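Local coordinates for protein lactaldehyde dehydrogenase (PDB 2IMP) that oxidises L-lactaldehyde irreversibly to L-lactate with NAD(+) as a homotetramer, and also acts on glycolaldehyde, in the breakdown of fucose and rhamnose, at residues A[434-437]-A[442-445]; A[8-13]-A[191-196]; A[373-378]-A[401-406]. All blocks are in the same frame, centred on the assembly; numbering follows the deposited sequence.

From the N terminus, contact 2 is the first to open and the widest loop to close: residues 8-13, at the end of strand 5-11, meet 191-196 after 177 intervening residues. That ties the N-terminal four-stranded sheet to the helix that follows the NAD-binding residues 176-179. Contact 3 then joins the loop 373-378 to the end of helix 397-405, beside the large mixed sheet. Last, contact 1 folds 442-445 back onto strand 434-437 of that same sheet and reaches the lactate. The three loops follow in series, none nested or crossed. Contacts 1 and 3 have centres 22 Å apart, whereas contacts 2 and 3, 48 Å apart, lie on opposite sides of the chain's centre.

Contact 1: residues A[434-437]-A[442-445]. With LAC (lactic acid), chain E.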
# COMPACT_ATOMS: atom_id res chain seq x y z
N GLU A 434 -20.66 1.86 5.45
CA GLU A 434 -20.42 3.21 5.92
C GLU A 434 -21.13 3.56 7.25
O GLU A 434 -22.28 3.17 7.48
CB GLU A 434 -20.87 4.24 4.88
CG GLU A 434 -20.25 4.09 3.50
CD GLU A 434 -20.82 5.09 2.51
OE1 GLU A 434 -22.02 5.41 2.61
OE2 GLU A 434 -20.07 5.53 1.61
N THR A 435 -20.42 4.29 8.10
CA THR A 435 -20.98 4.73 9.37
C THR A 435 -20.65 6.20 9.66
O THR A 435 -19.49 6.57 9.84
CB THR A 435 -20.46 3.88 10.56
OG1 THR A 435 -20.87 2.52 10.41
CG2 THR A 435 -21.03 4.42 11.88
N TYR A 436 -21.68 7.04 9.68
CA TYR A 436 -21.50 8.45 9.96
C TYR A 436 -21.72 8.81 11.43
O TYR A 436 -22.76 8.48 12.01
CB TYR A 436 -22.44 9.30 9.10
CG TYR A 436 -22.16 9.20 7.63
CD1 TYR A 436 -22.70 8.17 6.86
CD2 TYR A 436 -21.32 10.12 7.00
CE1 TYR A 436 -22.42 8.05 5.50
CE2 TYR A 436 -21.04 10.02 5.64
CZ TYR A 436 -21.59 8.98 4.90
OH TYR A 436 -21.31 8.87 3.56
N ILE A 437 -20.74 9.47 12.02
CA ILE A 437 -20.83 9.87 13.42
C ILE A 437 -20.98 11.40 13.62
O ILE A 437 -20.11 12.18 13.23
CB ILE A 437 -19.60 9.37 14.19
CG1 ILE A 437 -19.49 7.85 14.05
CG2 ILE A 437 -19.71 9.76 15.67
CD1 ILE A 437 -18.31 7.25 14.76
N PHE A 442 -23.34 11.58 3.53
CA PHE A 442 -22.87 11.98 2.21
C PHE A 442 -21.40 11.54 1.97
O PHE A 442 -20.47 12.12 2.54
CB PHE A 442 -22.99 13.49 2.02
CG PHE A 442 -22.87 13.94 0.58
CD1 PHE A 442 -22.93 15.30 0.26
CD2 PHE A 442 -22.71 13.02 -0.45
CE1 PHE A 442 -22.84 15.72 -1.08
CE2 PHE A 442 -22.61 13.43 -1.78
CZ PHE A 442 -22.68 14.78 -2.09
N GLU A 443 -21.21 10.53 1.12
CA GLU A 443 -19.89 10.00 0.85
C GLU A 443 -18.90 10.94 0.11
O GLU A 443 -19.27 11.64 -0.83
CB GLU A 443 -19.99 8.69 0.05
CG GLU A 443 -20.60 8.83 -1.33
CD GLU A 443 -22.10 8.54 -1.35
OE1 GLU A 443 -22.81 9.00 -0.42
OE2 GLU A 443 -22.56 7.86 -2.29
N ALA A 444 -17.66 10.94 0.58
CA ALA A 444 -16.61 11.73 -0.04
C ALA A 444 -16.03 11.03 -1.28
O ALA A 444 -16.03 9.79 -1.35
CB ALA A 444 -15.49 11.98 0.98
N MET A 445 -15.56 11.80 -2.26
CA MET A 445 -15.01 11.17 -3.45
C MET A 445 -13.78 10.29 -3.17
O MET A 445 -13.52 9.35 -3.92
CB MET A 445 -14.68 12.22 -4.52
CG MET A 445 -13.72 13.33 -4.12
SD MET A 445 -13.66 14.61 -5.41
CE MET A 445 -15.14 15.54 -5.05
C LAC E . -25.34 7.40 -3.78
CA LAC E . -26.52 7.21 -4.69
CB LAC E . -26.58 8.36 -5.71
O LAC E . -24.44 6.56 -3.75
OHN LAC E . -26.38 5.98 -5.42
OXT LAC E . -25.30 8.46 -2.97
O HOH W 1 -23.31 7.75 2.02
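A single water holds E434, Y436 and E443 together where strand 434-437, in the large mixed sheet of this aldehyde dehydrogenase fold, meets the loop 442-445 that follows it and lines the lactate pocket. It donates to E434 OE1 at 2.7 Å and to E443 OE1, and it accepts from Y436 OH at 2.8 Å. The two carboxylates cross with their planes 74° apart, OE1 to OE1 4.8 Å from E434 to E443. Each takes one hydrogen of the water, and their charges probably also lean on R161 and H449.

Y436 sends the edge of its ring at the loop backbone: OH lies 3.0 Å from E443 N, but at an angle too poor for a hydrogen bond. In E443, CG sits between the backbone N and the carbonyl carbon (chi1 64°) and the chain bends at chi2, which carries the carboxylate over to the ligand. There R161 salt-bridges OE2 and also binds the lactate. E434 is held by T412 and H449, the latter itself a lactate-binding residue. The ring of Y436 stacks on Y476 of the second subunit, whose strand continues the sheet in parallel. E443 OE2 lies 2.7 Å from lactate O and 2.9 Å from its OXT.

Contact 2: residues A[8-13]-A[191-196]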
# COMPACT_ATOMS: atom_id res chain seq x y z
N PRO A 8 -30.92 11.13 -30.23
CA PRO A 8 -30.21 10.09 -30.97
C PRO A 8 -29.23 9.43 -29.96
O PRO A 8 -28.96 10.00 -28.89
CB PRO A 8 -29.44 10.88 -32.01
CG PRO A 8 -29.04 12.10 -31.23
CD PRO A 8 -30.30 12.45 -30.46
N MET A 9 -28.73 8.25 -30.30
CA MET A 9 -27.76 7.61 -29.44
C MET A 9 -26.34 8.07 -29.80
O MET A 9 -26.15 8.73 -30.83
CB MET A 9 -27.85 6.08 -29.58
CG MET A 9 -29.14 5.47 -29.03
SD MET A 9 -29.19 3.65 -29.13
CE MET A 9 -30.91 3.39 -29.63
N TYR A 10 -25.37 7.78 -28.95
CA TYR A 10 -24.00 8.15 -29.27
C TYR A 10 -23.14 6.89 -29.39
O TYR A 10 -22.76 6.29 -28.39
CB TYR A 10 -23.42 9.07 -28.20
CG TYR A 10 -22.14 9.73 -28.64
CD1 TYR A 10 -22.14 10.74 -29.61
CD2 TYR A 10 -20.91 9.34 -28.10
CE1 TYR A 10 -20.95 11.34 -30.03
CE2 TYR A 10 -19.71 9.94 -28.52
CZ TYR A 10 -19.74 10.93 -29.48
OH TYR A 10 -18.57 11.50 -29.90
N ILE A 11 -22.88 6.50 -30.64
CA ILE A 11 -22.12 5.29 -30.93
C ILE A 11 -20.90 5.50 -31.85
O ILE A 11 -21.01 6.08 -32.92
CB ILE A 11 -23.06 4.23 -31.55
CG1 ILE A 11 -24.20 3.93 -30.57
CG2 ILE A 11 -22.28 2.97 -31.89
CD1 ILE A 11 -25.36 3.15 -31.17
N ASP A 12 -19.76 5.00 -31.40
CA ASP A 12 -18.51 5.08 -32.14
C ASP A 12 -18.08 6.50 -32.59
O ASP A 12 -17.72 6.72 -33.75
CB ASP A 12 -18.55 4.14 -33.35
CG ASP A 12 -17.17 3.86 -33.93
OD1 ASP A 12 -16.16 4.19 -33.28
OD2 ASP A 12 -17.09 3.30 -35.05
N GLY A 13 -18.15 7.46 -31.66
CA GLY A 13 -17.71 8.81 -31.97
C GLY A 13 -18.66 9.72 -32.72
O GLY A 13 -18.25 10.79 -33.18
N ILE A 191 -20.87 16.89 -24.86
CA ILE A 191 -19.58 17.40 -24.40
C ILE A 191 -18.44 16.48 -24.86
O ILE A 191 -17.40 16.94 -25.35
CB ILE A 191 -19.57 17.54 -22.86
CG1 ILE A 191 -20.49 18.70 -22.46
CG2 ILE A 191 -18.14 17.77 -22.36
CD1 ILE A 191 -20.80 18.77 -20.98
N VAL A 192 -18.66 15.17 -24.72
CA VAL A 192 -17.69 14.19 -25.17
C VAL A 192 -17.42 14.33 -26.68
O VAL A 192 -16.27 14.27 -27.14
CB VAL A 192 -18.20 12.76 -24.89
CG1 VAL A 192 -17.33 11.73 -25.61
CG2 VAL A 192 -18.20 12.50 -23.38
N ASP A 193 -18.49 14.52 -27.43
CA ASP A 193 -18.38 14.69 -28.87
C ASP A 193 -17.66 16.00 -29.25
O ASP A 193 -16.78 16.01 -30.11
CB ASP A 193 -19.76 14.68 -29.50
CG ASP A 193 -19.70 14.58 -31.01
OD1 ASP A 193 -20.42 15.35 -31.67
OD2 ASP A 193 -18.94 13.74 -31.53
N GLU A 194 -18.03 17.08 -28.58
CA GLU A 194 -17.43 18.38 -28.84
C GLU A 194 -15.92 18.47 -28.56
O GLU A 194 -15.19 19.11 -29.32
CB GLU A 194 -18.14 19.46 -28.03
CG GLU A 194 -19.34 20.04 -28.74
CD GLU A 194 -20.21 20.86 -27.82
OE1 GLU A 194 -19.66 21.62 -26.99
OE2 GLU A 194 -21.46 20.75 -27.93
N ILE A 195 -15.45 17.84 -27.48
CA ILE A 195 -14.03 17.89 -27.16
C ILE A 195 -13.20 16.90 -27.98
O ILE A 195 -11.97 16.90 -27.90
CB ILE A 195 -13.76 17.63 -25.67
CG1 ILE A 195 -14.17 16.20 -25.30
CG2 ILE A 195 -14.51 18.66 -24.83
CD1 ILE A 195 -13.50 15.69 -24.07
N GLY A 196 -13.88 16.05 -28.74
CA GLY A 196 -13.19 15.10 -29.59
C GLY A 196 -12.64 13.81 -29.00
O GLY A 196 -11.70 13.24 -29.57
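The N-terminal sheet meets the last turn of helix 183-195 through one tyrosine, Y10, on strand 5-11. The helix follows strand 172-176 and the NAD-binding residues K176 to E179 in the cofactor-binding part of the fold, and Y10 lies about 9 Å from P177, side chain to side chain. CG of Y10 lies opposite the backbone N (chi1 -167°), which points the ring at the helix. Its OH donates to D193 OD2 over 2.8 Å, reaching the carboxylate on its anti side and 27° out of its plane. The acceptor oxygen lies in the plane of the ring, at its edge, while ring and carboxylate planes are turned 67° apart.

Close carbon packing backs the bond, with D193 CB 3.6 Å from CE1 of Y10. Beside CE2, V192 CG1 makes a loose apolar contact with Y10 at 4.2 Å. G13 O and D193 OD2 are both acceptors, 3.4 Å apart, with no bond between them. The helix ends in a Schellman motif at G196, whose N bonds back to D193 O.

F15 of strand 14-16, next to strand 5-11 in the sheet, sets its ring edge-to-face with Y10 and touches D193, and I75 of helix 65-81 packs on V192.

Contact 3: residues A[373-378]-A[401-406]; sequences VRQEMS and ISMAND
Polar contact first: Q375 NE2 donates to D406 OD2 at 2.9 Å, a bent bond with an N-H...O angle of 134°. The aspartate oxygen is met on its anti side and lies 31° out of the amide plane of Q375. The other end of that amide is used as well, since Y292 bonds to Q375 OE1, which probably fixes which end of the amide is oxygen and which nitrogen.

The rest is van der Waals contact with M403. The bend at chi2 (58°) in the glutamine brings Q375 OE1 up against M403 CB, at 3.3 Å, and M403 SD lies 4.0 Å from Q375 CB, the two side chains running antiparallel alongside one another. Beyond the sulfur, the bend at chi3 turns the methyl CE of M403 away from the loop. An alanine in place of Q375 is likely to leave D406 OD2 and the Y292 hydroxyl without this partner and to uncover one flank of M403.

The contact lies at the surface, away from the substrate and cofactor sites. It fastens the loop 373-378, which leads from strand 368-371 to strand 388-394, to the C-terminal end of helix 397-405. R290 takes the carbonyl oxygens of M403 and A404, and M403 also packs on F394 of strand 388-394.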
# COMPACT_ATOMS: atom_id res chain seq x y z
N VAL A 373 -43.69 2.80 15.71
CA VAL A 373 -43.37 1.78 14.72
C VAL A 373 -42.58 0.62 15.35
O VAL A 373 -41.80 0.82 16.27
CB VAL A 373 -42.54 2.37 13.56
CG1 VAL A 373 -42.24 1.30 12.53
CG2 VAL A 373 -43.29 3.53 12.92
N ARG A 374 -42.82 -0.59 14.86
CA ARG A 374 -42.12 -1.75 15.38
C ARG A 374 -41.12 -2.37 14.38
O ARG A 374 -41.41 -2.47 13.19
CB ARG A 374 -43.12 -2.82 15.81
CG ARG A 374 -44.06 -2.40 16.93
CD ARG A 374 -45.02 -3.52 17.30
NE ARG A 374 -45.94 -3.13 18.36
CZ ARG A 374 -46.82 -3.95 18.93
NH1 ARG A 374 -46.90 -5.22 18.55
NH2 ARG A 374 -47.62 -3.50 19.90
N GLN A 375 -39.95 -2.75 14.88
CA GLN A 375 -38.93 -3.36 14.04
C GLN A 375 -39.52 -4.43 13.10
O GLN A 375 -39.03 -4.65 11.99
CB GLN A 375 -37.85 -3.99 14.92
CG GLN A 375 -36.69 -4.64 14.17
CD GLN A 375 -35.98 -3.68 13.25
OE1 GLN A 375 -35.71 -2.54 13.62
NE2 GLN A 375 -35.66 -4.14 12.05
N GLU A 376 -40.59 -5.06 13.57
CA GLU A 376 -41.30 -6.10 12.84
C GLU A 376 -42.00 -5.60 11.56
O GLU A 376 -41.89 -6.22 10.50
CB GLU A 376 -42.35 -6.74 13.75
CG GLU A 376 -41.89 -6.95 15.19
CD GLU A 376 -43.03 -7.39 16.10
OE1 GLU A 376 -43.61 -8.47 15.86
OE2 GLU A 376 -43.35 -6.65 17.06
N MET A 377 -42.72 -4.49 11.68
CA MET A 377 -43.46 -3.90 10.57
C MET A 377 -42.73 -3.90 9.21
O MET A 377 -41.53 -3.63 9.14
CB MET A 377 -43.87 -2.46 10.92
CG MET A 377 -45.06 -2.37 11.88
SD MET A 377 -45.50 -0.67 12.36
CE MET A 377 -45.77 -0.89 14.12
N SER A 378 -43.48 -4.21 8.16
CA SER A 378 -42.92 -4.27 6.81
C SER A 378 -42.31 -2.94 6.31
O SER A 378 -41.49 -2.94 5.40
CB SER A 378 -43.99 -4.74 5.82
OG SER A 378 -45.11 -3.87 5.82
N ILE A 401 -28.21 -1.20 17.85
CA ILE A 401 -27.26 -1.82 16.93
C ILE A 401 -27.84 -3.10 16.31
O ILE A 401 -27.71 -3.34 15.11
CB ILE A 401 -25.94 -2.16 17.65
CG1 ILE A 401 -25.22 -0.88 18.06
CG2 ILE A 401 -25.04 -2.99 16.73
CD1 ILE A 401 -23.91 -1.12 18.77
N SER A 402 -28.47 -3.90 17.16
CA SER A 402 -29.09 -5.14 16.73
C SER A 402 -30.23 -4.93 15.72
O SER A 402 -30.35 -5.69 14.76
CB SER A 402 -29.61 -5.90 17.95
OG SER A 402 -30.25 -7.10 17.55
N MET A 403 -31.05 -3.91 15.96
CA MET A 403 -32.15 -3.61 15.05
C MET A 403 -31.66 -2.99 13.72
O MET A 403 -32.21 -3.27 12.65
CB MET A 403 -33.16 -2.68 15.72
CG MET A 403 -33.94 -3.34 16.85
SD MET A 403 -35.29 -2.33 17.50
CE MET A 403 -34.43 -1.42 18.75
N ALA A 404 -30.63 -2.15 13.81
CA ALA A 404 -30.06 -1.56 12.61
C ALA A 404 -29.48 -2.66 11.69
O ALA A 404 -29.69 -2.65 10.48
CB ALA A 404 -28.97 -0.56 12.98
N ASN A 405 -28.77 -3.60 12.30
CA ASN A 405 -28.19 -4.72 11.55
C ASN A 405 -29.24 -5.67 10.99
O ASN A 405 -28.98 -6.42 10.06
CB ASN A 405 -27.21 -5.51 12.42
CG ASN A 405 -25.92 -4.77 12.68
OD1 ASN A 405 -25.52 -3.93 11.88
ND2 ASN A 405 -25.26 -5.09 13.79
N ASP A 406 -30.43 -5.64 11.58
CA ASP A 406 -31.52 -6.49 11.14
C ASP A 406 -32.14 -5.99 9.82
O ASP A 406 -33.26 -5.49 9.78
CB ASP A 406 -32.60 -6.57 12.22
CG ASP A 406 -33.78 -7.43 11.80
OD1 ASP A 406 -33.54 -8.56 11.33
OD2 ASP A 406 -34.93 -6.97 11.95